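Local coordinates for WbbM protein (Klebsiella pneumoniae, PDB 6U4B) that acts as a bifunctional glycosyltransferase that polymerises O-antigen polysaccharide, probably through separate sugar-transferring domains, one of which carries a bound magnesium ion, at residues S110-Q113 against T114-E117; E130-E133 against K134-L138; A380-A384 against S385-R389; Y502-L505 against D506-M510. All blocks are in the same frame, centred on the assembly; numbering follows the deposited sequence.

Contact 1: S110-Q113 against T114-E117; sequences SEKQ and TFSE
K112 lies across the ring of F115, a CH-pi contact with an off-centre cation-pi component, in the surface loop that joins strands 97-102 and 122-125 of the DUF4422 part. CE of K112 sits over the middle of the ring, 3.8 Å from the centroid of F115, while NZ has passed beyond the centre and is 4.6 Å from that centroid, 29° off the ring normal. With CG anti to the backbone N (chi1 170°) and the chain extended beyond it, the aliphatic run crosses the aromatic side chain at about a right angle: CG touches CE2 of F115 at 3.6 Å and CD lies equally close to CZ. Lysine suits an exposed place like this one, because its methylenes pack on an apolar face while the ammonium end stays at the surface. In the plane of the ring, at its edge, stands OG of S110.

The second shell holds the turn in shape. N108 meets the hydroxyl of S110 and the carbonyl oxygen of K112, and Q281 binds OE1 of Q113. F115 also makes an edge-to-face pair with F136, which follows helix 130-135. Q113, bent at chi2 (-72°), curls back over its own turn, and its NE2 gives a hydrogen bond of 3.0 Å to O of S110, in the plane of that carbonyl.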
loop_
_atom_site.group_PDB
_atom_site.type_symbol
_atom_site.label_atom_id
_atom_site.label_comp_id
_atom_site.label_asym_id
_atom_site.label_seq_id
_atom_site.Cartn_x
_atom_site.Cartn_y
_atom_site.Cartn_z
ATOM N N SER A 110 -34.089 -45.419 27.029
ATOM C CA SER A 110 -33.944 -46.542 27.942
ATOM C C SER A 110 -35.289 -47.214 28.202
ATOM O O SER A 110 -36.357 -46.668 27.909
ATOM C CB SER A 110 -33.325 -46.090 29.265
ATOM O OG SER A 110 -34.292 -45.470 30.096
ATOM N N GLU A 111 -35.219 -48.421 28.770
ATOM C CA GLU A 111 -36.432 -49.182 29.062
ATOM C C GLU A 111 -37.320 -48.453 30.062
ATOM O O GLU A 111 -38.549 -48.461 29.932
ATOM C CB GLU A 111 -36.064 -50.570 29.585
ATOM C CG GLU A 111 -35.449 -51.481 28.538
ATOM C CD GLU A 111 -36.468 -51.980 27.536
ATOM O OE1 GLU A 111 -37.071 -53.046 27.781
ATOM O OE2 GLU A 111 -36.677 -51.300 26.509
ATOM N N LYS A 112 -36.720 -47.822 31.068
ATOM C CA LYS A 112 -37.490 -47.047 32.033
ATOM C C LYS A 112 -37.982 -45.764 31.374
ATOM O O LYS A 112 -37.194 -44.850 31.106
ATOM C CB LYS A 112 -36.654 -46.734 33.270
ATOM C CG LYS A 112 -37.326 -45.734 34.197
ATOM C CD LYS A 112 -36.627 -45.621 35.538
ATOM C CE LYS A 112 -37.341 -44.611 36.422
ATOM N NZ LYS A 112 -36.903 -44.682 37.839
ATOM N N GLN A 113 -39.282 -45.703 31.094
ATOM C CA GLN A 113 -39.934 -44.482 30.639
ATOM C C GLN A 113 -40.743 -43.833 31.753
ATOM O O GLN A 113 -41.694 -43.090 31.489
ATOM C CB GLN A 113 -40.817 -44.774 29.427
ATOM C CG GLN A 113 -40.044 -45.260 28.213
ATOM C CD GLN A 113 -39.237 -44.152 27.556
ATOM O OE1 GLN A 113 -39.611 -42.981 27.617
ATOM N NE2 GLN A 113 -38.127 -44.518 26.925
ATOM N N THR A 114 -40.361 -44.091 33.003
ATOM C CA THR A 114 -41.121 -43.691 34.181
ATOM C C THR A 114 -40.351 -42.693 35.044
ATOM O O THR A 114 -40.575 -42.608 36.253
ATOM C CB THR A 114 -41.505 -44.920 35.007
ATOM O OG1 THR A 114 -41.590 -46.065 34.151
ATOM C CG2 THR A 114 -42.846 -44.709 35.695
ATOM N N PHE A 115 -39.432 -41.939 34.447
ATOM C CA PHE A 115 -38.687 -40.944 35.202
ATOM C C PHE A 115 -39.588 -39.777 35.585
ATOM O O PHE A 115 -40.540 -39.437 34.876
ATOM C CB PHE A 115 -37.485 -40.439 34.398
ATOM C CG PHE A 115 -36.364 -41.434 34.293
ATOM C CD1 PHE A 115 -35.460 -41.589 35.331
ATOM C CD2 PHE A 115 -36.208 -42.208 33.154
ATOM C CE1 PHE A 115 -34.426 -42.503 35.240
ATOM C CE2 PHE A 115 -35.176 -43.121 33.056
ATOM C CZ PHE A 115 -34.284 -43.269 34.101
ATOM N N SER A 116 -39.268 -39.162 36.722
ATOM C CA SER A 116 -40.025 -38.014 37.207
ATOM C C SER A 116 -40.013 -36.886 36.179
ATOM O O SER A 116 -38.946 -36.399 35.788
ATOM C CB SER A 116 -39.440 -37.526 38.532
ATOM O OG SER A 116 -38.949 -38.601 39.309
ATOM N N GLU A 117 -41.202 -36.477 35.742
ATOM C CA GLU A 117 -41.363 -35.357 34.827
ATOM C C GLU A 117 -41.916 -34.161 35.587
ATOM O O GLU A 117 -42.427 -34.283 36.703
ATOM C CB GLU A 117 -42.280 -35.726 33.653
ATOM C CG GLU A 117 -41.675 -36.752 32.704
ATOM C CD GLU A 117 -42.620 -37.175 31.595
ATOM O OE1 GLU A 117 -42.431 -38.279 31.032
ATOM O OE2 GLU A 117 -43.551 -36.405 31.291
#

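Contact 2: E130-E133 against K134-L138; sequences EEYE and KIFGL
Y132 and F136, one helical turn apart, meet as an offset edge-to-face pair, with the edge of F136 toward the face of Y132; the ring planes stand at 76° and the centroids are 5.2 Å apart. From CB of Y132 the side chain runs out with CG anti to the backbone N (chi1 173°), which sends the ring outward from the helix, to where F136 and L138 flank it. CD1 and CE1 meet CD2 and CE2 of F136, the CE1 to CD2 approach being 3.4 Å. Across the ring, CE2 of Y132 touches the methyl CD1 of L138, also at 3.4 Å. At the tip, OH bonds to T283 and H106, so a tyrosine fits a place that is apolar along the ring and polar only at its end. The ring of F136 has its own cover: CG1 of I135 stands 3.6 Å above the plane, over the centre.

The backbone starts regularly, I135 N bonding to O of E131 at 2.9 Å, and F136 N reaches O of Y132. Then the chain leaves the helix. L138 N closes on O of E133 at 2.9 Å, bringing CB of L138 to 4.2 Å from CB of E133, and G137 N makes a weak bond to O of K134. G137 has positive phi, which glycine adopts easily, and it is the C-prime residue of the Schellman motif that ends helix 130-135.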
loop_
_atom_site.group_PDB
_atom_site.type_symbol
_atom_site.label_atom_id
_atom_site.label_comp_id
_atom_site.label_asym_id
_atom_site.label_seq_id
_atom_site.Cartn_x
_atom_site.Cartn_y
_atom_site.Cartn_z
ATOM N N GLU A 130 -21.561 -38.757 32.497
ATOM C CA GLU A 130 -21.661 -40.172 32.157
ATOM C C GLU A 130 -22.921 -40.807 32.733
ATOM O O GLU A 130 -23.492 -41.710 32.110
ATOM C CB GLU A 130 -20.410 -40.914 32.631
ATOM C CG GLU A 130 -19.268 -40.889 31.617
ATOM C CD GLU A 130 -17.952 -41.377 32.193
ATOM O OE1 GLU A 130 -17.106 -40.529 32.547
ATOM O OE2 GLU A 130 -17.765 -42.610 32.297
ATOM N N GLU A 131 -23.373 -40.354 33.907
ATOM C CA GLU A 131 -24.625 -40.865 34.461
ATOM C C GLU A 131 -25.816 -40.461 33.601
ATOM O O GLU A 131 -26.754 -41.247 33.419
ATOM C CB GLU A 131 -24.813 -40.366 35.892
ATOM C CG GLU A 131 -26.131 -40.792 36.522
ATOM C CD GLU A 131 -26.503 -39.952 37.728
ATOM O OE1 GLU A 131 -25.839 -38.920 37.961
ATOM O OE2 GLU A 131 -27.462 -40.321 38.439
ATOM N N TYR A 132 -25.797 -39.234 33.074
ATOM C CA TYR A 132 -26.871 -38.761 32.207
ATOM C C TYR A 132 -27.041 -39.675 30.999
ATOM O O TYR A 132 -28.158 -40.095 30.675
ATOM C CB TYR A 132 -26.577 -37.324 31.768
ATOM C CG TYR A 132 -27.530 -36.759 30.733
ATOM C CD1 TYR A 132 -28.771 -36.262 31.103
ATOM C CD2 TYR A 132 -27.176 -36.700 29.391
ATOM C CE1 TYR A 132 -29.642 -35.735 30.167
ATOM C CE2 TYR A 132 -28.040 -36.173 28.447
ATOM C CZ TYR A 132 -29.272 -35.694 28.841
ATOM O OH TYR A 132 -30.141 -35.171 27.909
ATOM N N GLU A 133 -25.936 -40.000 30.329
ATOM C CA GLU A 133 -26.003 -40.849 29.147
ATOM C C GLU A 133 -26.381 -42.282 29.500
ATOM O O GLU A 133 -26.944 -42.997 28.662
ATOM C CB GLU A 133 -24.666 -40.810 28.407
ATOM C CG GLU A 133 -24.329 -39.441 27.832
ATOM C CD GLU A 133 -22.883 -39.330 27.391
ATOM O OE1 GLU A 133 -22.006 -39.139 28.261
ATOM O OE2 GLU A 133 -22.621 -39.447 26.177
ATOM N N LYS A 134 -26.093 -42.714 30.729
ATOM C CA LYS A 134 -26.428 -44.072 31.142
ATOM C C LYS A 134 -27.914 -44.216 31.455
ATOM O O LYS A 134 -28.570 -45.141 30.966
ATOM C CB LYS A 134 -25.587 -44.476 32.356
ATOM C CG LYS A 134 -25.821 -45.905 32.834
ATOM C CD LYS A 134 -25.184 -46.920 31.895
ATOM C CE LYS A 134 -25.395 -48.350 32.387
ATOM N NZ LYS A 134 -26.812 -48.804 32.254
ATOM N N ILE A 135 -28.463 -43.313 32.274
ATOM C CA ILE A 135 -29.840 -43.491 32.730
ATOM C C ILE A 135 -30.830 -43.238 31.599
ATOM O O ILE A 135 -31.911 -43.837 31.567
ATOM C CB ILE A 135 -30.134 -42.590 33.946
ATOM C CG1 ILE A 135 -30.118 -41.110 33.551
ATOM C CG2 ILE A 135 -29.133 -42.857 35.060
ATOM C CD1 ILE A 135 -30.553 -40.187 34.666
ATOM N N PHE A 136 -30.485 -42.368 30.655
ATOM C CA PHE A 136 -31.364 -42.040 29.545
ATOM C C PHE A 136 -31.006 -42.804 28.278
ATOM O O PHE A 136 -31.533 -42.492 27.206
ATOM C CB PHE A 136 -31.347 -40.530 29.303
ATOM C CG PHE A 136 -31.895 -39.742 30.456
ATOM C CD1 PHE A 136 -33.074 -40.131 31.072
ATOM C CD2 PHE A 136 -31.218 -38.642 30.952
ATOM C CE1 PHE A 136 -33.584 -39.422 32.145
ATOM C CE2 PHE A 136 -31.721 -37.927 32.027
ATOM C CZ PHE A 136 -32.906 -38.318 32.624
ATOM N N GLY A 137 -30.131 -43.799 28.386
ATOM C CA GLY A 137 -29.867 -44.709 27.283
ATOM C C GLY A 137 -29.300 -44.053 26.044
ATOM O O GLY A 137 -29.643 -44.452 24.924
ATOM N N LEU A 138 -28.436 -43.056 26.219
ATOM C CA LEU A 138 -27.844 -42.335 25.093
ATOM C C LEU A 138 -26.528 -42.989 24.671
ATOM O O LEU A 138 -25.447 -42.404 24.733
ATOM C CB LEU A 138 -27.657 -40.865 25.452
ATOM C CG LEU A 138 -28.965 -40.087 25.608
ATOM C CD1 LEU A 138 -28.721 -38.774 26.321
ATOM C CD2 LEU A 138 -29.612 -39.846 24.249
#

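Contact 3: A380-A384 against S385-R389; sequences AHFSA and STYAR
The rings of F382 and Y387 meet obliquely, their planes 62° apart and their centroids 5.8 Å from each other. CD1 of Y387 lies at the edge of the F382 ring, near its plane, 3.6 Å from CD1 of F382. One face of the tyrosine carries the methyl CG2 of T386, offset toward the rim, and its edge receives the carbonyl oxygen of S383, which is 3.3 Å from CD1 of Y387. That same oxygen accepts a hydrogen bond from Y387 N.

The hydroxyl of S383 is the polar centre. Turned so that OG is anti to the backbone N (chi1 168°), it points into the turn that follows and accepts a nearly straight bond of 3.1 Å from T386 N, with an N-H...O angle of 165°. OG of S385 donates to it at 2.8 Å, and S385 N adds a weak bond. Serine suits the place because its short arm can satisfy successive amides that open the turn.

Side-chain and carbonyl oxygens of S383 thus form an ST motif, which turns the chain toward R389; that arginine bridges to D406, a magnesium ligand of the family 8 glycosyltransferase domain.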
loop_
_atom_site.group_PDB
_atom_site.type_symbol
_atom_site.label_atom_id
_atom_site.label_comp_id
_atom_site.label_asym_id
_atom_site.label_seq_id
_atom_site.Cartn_x
_atom_site.Cartn_y
_atom_site.Cartn_z
ATOM N N ALA A 380 -15.137 -19.919 42.364
ATOM C CA ALA A 380 -14.986 -18.475 42.455
ATOM C C ALA A 380 -15.131 -17.847 41.066
ATOM O O ALA A 380 -15.128 -18.535 40.038
ATOM C CB ALA A 380 -13.635 -18.111 43.061
ATOM N N HIS A 381 -15.260 -16.521 41.039
ATOM C CA HIS A 381 -15.398 -15.797 39.782
ATOM C C HIS A 381 -14.027 -15.455 39.213
ATOM O O HIS A 381 -13.109 -15.070 39.943
ATOM C CB HIS A 381 -16.231 -14.524 39.968
ATOM C CG HIS A 381 -15.473 -13.374 40.562
ATOM N ND1 HIS A 381 -14.671 -12.543 39.810
ATOM C CD2 HIS A 381 -15.405 -12.914 41.833
ATOM C CE1 HIS A 381 -14.135 -11.624 40.593
ATOM N NE2 HIS A 381 -14.565 -11.826 41.826
ATOM N N PHE A 382 -13.898 -15.606 37.898
ATOM C CA PHE A 382 -12.659 -15.288 37.203
ATOM C C PHE A 382 -12.997 -15.011 35.748
ATOM O O PHE A 382 -14.053 -15.414 35.255
ATOM C CB PHE A 382 -11.635 -16.425 37.316
ATOM C CG PHE A 382 -11.933 -17.597 36.424
ATOM C CD1 PHE A 382 -11.137 -17.863 35.321
ATOM C CD2 PHE A 382 -13.016 -18.423 36.678
ATOM C CE1 PHE A 382 -11.411 -18.936 34.495
ATOM C CE2 PHE A 382 -13.295 -19.496 35.854
ATOM C CZ PHE A 382 -12.491 -19.752 34.761
ATOM N N SER A 383 -12.091 -14.321 35.066
ATOM C CA SER A 383 -12.293 -13.973 33.666
ATOM C C SER A 383 -11.700 -15.056 32.775
ATOM O O SER A 383 -10.546 -15.456 32.957
ATOM C CB SER A 383 -11.660 -12.617 33.351
ATOM O OG SER A 383 -11.601 -12.398 31.953
ATOM N N ALA A 384 -12.496 -15.530 31.814
ATOM C CA ALA A 384 -11.991 -16.520 30.869
ATOM C C ALA A 384 -10.864 -15.944 30.019
ATOM O O ALA A 384 -9.910 -16.653 29.674
ATOM C CB ALA A 384 -13.127 -17.030 29.982
ATOM N N SER A 385 -10.950 -14.658 29.677
ATOM C CA SER A 385 -9.903 -14.041 28.870
ATOM C C SER A 385 -8.641 -13.798 29.690
ATOM O O SER A 385 -7.526 -13.983 29.189
ATOM C CB SER A 385 -10.412 -12.737 28.258
ATOM O OG SER A 385 -10.978 -11.896 29.248
ATOM N N THR A 386 -8.794 -13.387 30.952
ATOM C CA THR A 386 -7.628 -13.146 31.799
ATOM C C THR A 386 -6.800 -14.414 31.975
ATOM O O THR A 386 -5.566 -14.357 32.029
ATOM C CB THR A 386 -8.067 -12.600 33.161
ATOM O OG1 THR A 386 -8.733 -11.344 32.984
ATOM C CG2 THR A 386 -6.865 -12.404 34.081
ATOM N N TYR A 387 -7.461 -15.571 32.045
ATOM C CA TYR A 387 -6.789 -16.841 32.288
ATOM C C TYR A 387 -6.834 -17.768 31.078
ATOM O O TYR A 387 -6.705 -18.986 31.230
ATOM C CB TYR A 387 -7.401 -17.526 33.512
ATOM C CG TYR A 387 -7.220 -16.733 34.786
ATOM C CD1 TYR A 387 -8.188 -15.833 35.215
ATOM C CD2 TYR A 387 -6.072 -16.875 35.553
ATOM C CE1 TYR A 387 -8.018 -15.103 36.376
ATOM C CE2 TYR A 387 -5.893 -16.149 36.708
ATOM C CZ TYR A 387 -6.866 -15.267 37.118
ATOM O OH TYR A 387 -6.680 -14.549 38.277
ATOM N N ALA A 388 -6.992 -17.204 29.875
ATOM C CA ALA A 388 -7.173 -18.019 28.676
ATOM C C ALA A 388 -6.007 -18.974 28.455
ATOM O O ALA A 388 -6.207 -20.114 28.018
ATOM C CB ALA A 388 -7.356 -17.113 27.457
ATOM N N ARG A 389 -4.780 -18.529 28.748
ATOM C CA ARG A 389 -3.605 -19.363 28.512
ATOM C C ARG A 389 -3.681 -20.687 29.266
ATOM O O ARG A 389 -3.183 -21.708 28.777
ATOM C CB ARG A 389 -2.337 -18.604 28.904
ATOM C CG ARG A 389 -1.900 -17.543 27.898
ATOM C CD ARG A 389 -0.625 -16.855 28.362
ATOM N NE ARG A 389 -0.867 -15.960 29.487
ATOM C CZ ARG A 389 -0.523 -14.677 29.515
ATOM N NH1 ARG A 389 0.104 -14.129 28.481
ATOM N NH2 ARG A 389 -0.789 -13.943 30.587
#

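Contact 4: Y502-L505 against D506-M510; sequences YWFL and DQDIM
The start of helix 505-513 is tied to the type I turn Y502-L505 by D508, whose carboxylate reaches back from the first turn of the helix to the backbone before it. OD2 of D508 accepts from F504 N at 2.6 Å, in an almost straight bond (177°) that arrives from above the carboxylate plane. CB of D508 packs on CB of Y502 at 3.6 Å, and OD1 lies beside the F504 ring, near its plane. Aspartate fits because its short side chain sets a carboxylate oxygen within reach of F504 N; Y458 and Y471 hold OD2 and OD1 from outside.

The helix begins its own bonding here: I509 N meets O of L505 at 3.1 Å, while F504 O receives weak bonds from Q507 N and D508 N. L505 has positive phi (57°), uncommon for a residue other than glycine, as the chain swings into the helix. Q507, extended with CG anti to the backbone N (chi1 -175°), runs alongside F504, NE2 standing 4.0 Å from CB of F504; its amide is bound by A474 and Y471, and its side chain is about 8 Å from a bound magnesium ion.

On the flank, CD2 of Y502 meets CG1 of I509 at 3.5 Å. Y502 then packs on helix 455-461, I509 on helix 489-499, and Q507 and M510 on strand 472-473.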
loop_
_atom_site.group_PDB
_atom_site.type_symbol
_atom_site.label_atom_id
_atom_site.label_comp_id
_atom_site.label_asym_id
_atom_site.label_seq_id
_atom_site.Cartn_x
_atom_site.Cartn_y
_atom_site.Cartn_z
ATOM N N TYR A 502 -2.977 -14.823 42.610
ATOM C CA TYR A 502 -1.543 -14.648 42.444
ATOM C C TYR A 502 -1.214 -13.260 41.909
ATOM O O TYR A 502 -2.035 -12.604 41.259
ATOM C CB TYR A 502 -0.969 -15.721 41.511
ATOM C CG TYR A 502 -1.155 -17.124 42.042
ATOM C CD1 TYR A 502 -0.226 -17.688 42.906
ATOM C CD2 TYR A 502 -2.267 -17.879 41.689
ATOM C CE1 TYR A 502 -0.395 -18.965 43.401
ATOM C CE2 TYR A 502 -2.443 -19.159 42.176
ATOM C CZ TYR A 502 -1.506 -19.696 43.031
ATOM O OH TYR A 502 -1.679 -20.970 43.524
ATOM N N TRP A 503 0.020 -12.832 42.187
ATOM C CA TRP A 503 0.454 -11.481 41.846
ATOM C C TRP A 503 0.293 -11.203 40.355
ATOM O O TRP A 503 -0.344 -10.220 39.960
ATOM C CB TRP A 503 1.906 -11.286 42.281
ATOM C CG TRP A 503 2.399 -9.880 42.180
ATOM C CD1 TRP A 503 1.643 -8.748 42.090
ATOM C CD2 TRP A 503 3.767 -9.451 42.157
ATOM N NE1 TRP A 503 2.453 -7.642 42.013
ATOM C CE2 TRP A 503 3.762 -8.046 42.052
ATOM C CE3 TRP A 503 4.995 -10.119 42.213
ATOM C CZ2 TRP A 503 4.934 -7.296 42.004
ATOM C CZ3 TRP A 503 6.158 -9.373 42.167
ATOM C CH2 TRP A 503 6.120 -7.977 42.062
ATOM N N PHE A 504 0.857 -12.064 39.510
ATOM C CA PHE A 504 0.751 -11.918 38.065
ATOM C C PHE A 504 -0.144 -12.986 37.444
ATOM O O PHE A 504 0.102 -13.433 36.321
ATOM C CB PHE A 504 2.137 -11.923 37.425
ATOM C CG PHE A 504 2.872 -10.627 37.592
ATOM C CD1 PHE A 504 2.634 -9.565 36.734
ATOM C CD2 PHE A 504 3.785 -10.460 38.617
ATOM C CE1 PHE A 504 3.305 -8.363 36.889
ATOM C CE2 PHE A 504 4.459 -9.264 38.778
ATOM C CZ PHE A 504 4.218 -8.215 37.913
ATOM N N LEU A 505 -1.171 -13.407 38.177
ATOM C CA LEU A 505 -2.309 -14.167 37.639
ATOM C C LEU A 505 -1.792 -15.436 36.964
ATOM O O LEU A 505 -0.988 -16.161 37.574
ATOM C CB LEU A 505 -3.122 -13.230 36.750
ATOM C CG LEU A 505 -3.431 -11.839 37.307
ATOM C CD1 LEU A 505 -4.150 -10.997 36.266
ATOM C CD2 LEU A 505 -4.248 -11.924 38.588
ATOM N N ASP A 506 -2.203 -15.738 35.728
ATOM C CA ASP A 506 -1.843 -17.003 35.097
ATOM C C ASP A 506 -0.354 -17.108 34.800
ATOM O O ASP A 506 0.162 -18.226 34.686
ATOM C CB ASP A 506 -2.644 -17.198 33.808
ATOM C CG ASP A 506 -2.409 -16.086 32.800
ATOM O OD1 ASP A 506 -2.344 -14.908 33.212
ATOM O OD2 ASP A 506 -2.289 -16.391 31.596
ATOM N N GLN A 507 0.347 -15.981 34.659
ATOM C CA GLN A 507 1.798 -16.050 34.509
ATOM C C GLN A 507 2.437 -16.672 35.743
ATOM O O GLN A 507 3.355 -17.494 35.631
ATOM C CB GLN A 507 2.381 -14.661 34.239
ATOM C CG GLN A 507 3.882 -14.680 33.948
ATOM C CD GLN A 507 4.418 -13.332 33.491
ATOM O OE1 GLN A 507 4.528 -13.072 32.294
ATOM N NE2 GLN A 507 4.756 -12.473 34.445
ATOM N N ASP A 508 1.951 -16.304 36.931
ATOM C CA ASP A 508 2.444 -16.919 38.161
ATOM C C ASP A 508 2.021 -18.378 38.258
ATOM O O ASP A 508 2.807 -19.229 38.690
ATOM C CB ASP A 508 1.941 -16.142 39.378
ATOM C CG ASP A 508 2.723 -14.868 39.626
ATOM O OD1 ASP A 508 3.773 -14.676 38.978
ATOM O OD2 ASP A 508 2.282 -14.062 40.475
ATOM N N ILE A 509 0.781 -18.683 37.870
ATOM C CA ILE A 509 0.291 -20.056 37.930
ATOM C C ILE A 509 1.134 -20.960 37.041
ATOM O O ILE A 509 1.527 -22.063 37.443
ATOM C CB ILE A 509 -1.197 -20.107 37.536
ATOM C CG1 ILE A 509 -2.052 -19.406 38.593
ATOM C CG2 ILE A 509 -1.654 -21.546 37.339
ATOM C CD1 ILE A 509 -3.509 -19.279 38.219
ATOM N N MET A 510 1.439 -20.501 35.825
ATOM C CA MET A 510 2.215 -21.318 34.899
ATOM C C MET A 510 3.674 -21.422 35.324
ATOM O O MET A 510 4.298 -22.470 35.120
ATOM C CB MET A 510 2.103 -20.754 33.479
ATOM C CG MET A 510 0.712 -20.911 32.872
ATOM S SD MET A 510 0.610 -20.354 31.157
ATOM C CE MET A 510 0.770 -18.580 31.364
#

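All four contacts are local, closing in series along the chain without nesting or crossing. Contact 1 shapes the loop from strand 97-102 to strand 122-125; contact 2, after that second strand, ends helix 130-135. The two touch through a weak bond of S110 OG to I135 O, and F115 and F136 both lie on V123 of strand 122-125, so loop and helix end close over the same strand. Contact 3 turns the chain between strand 360-366 and helix 392-395, some 31 Å from contact 2 between centres. Contact 4 opens helix 505-513, and joins contact 3 by the salt bridge of R389 NE to D506 OD2, 2.6 Å, beside the magnesium site.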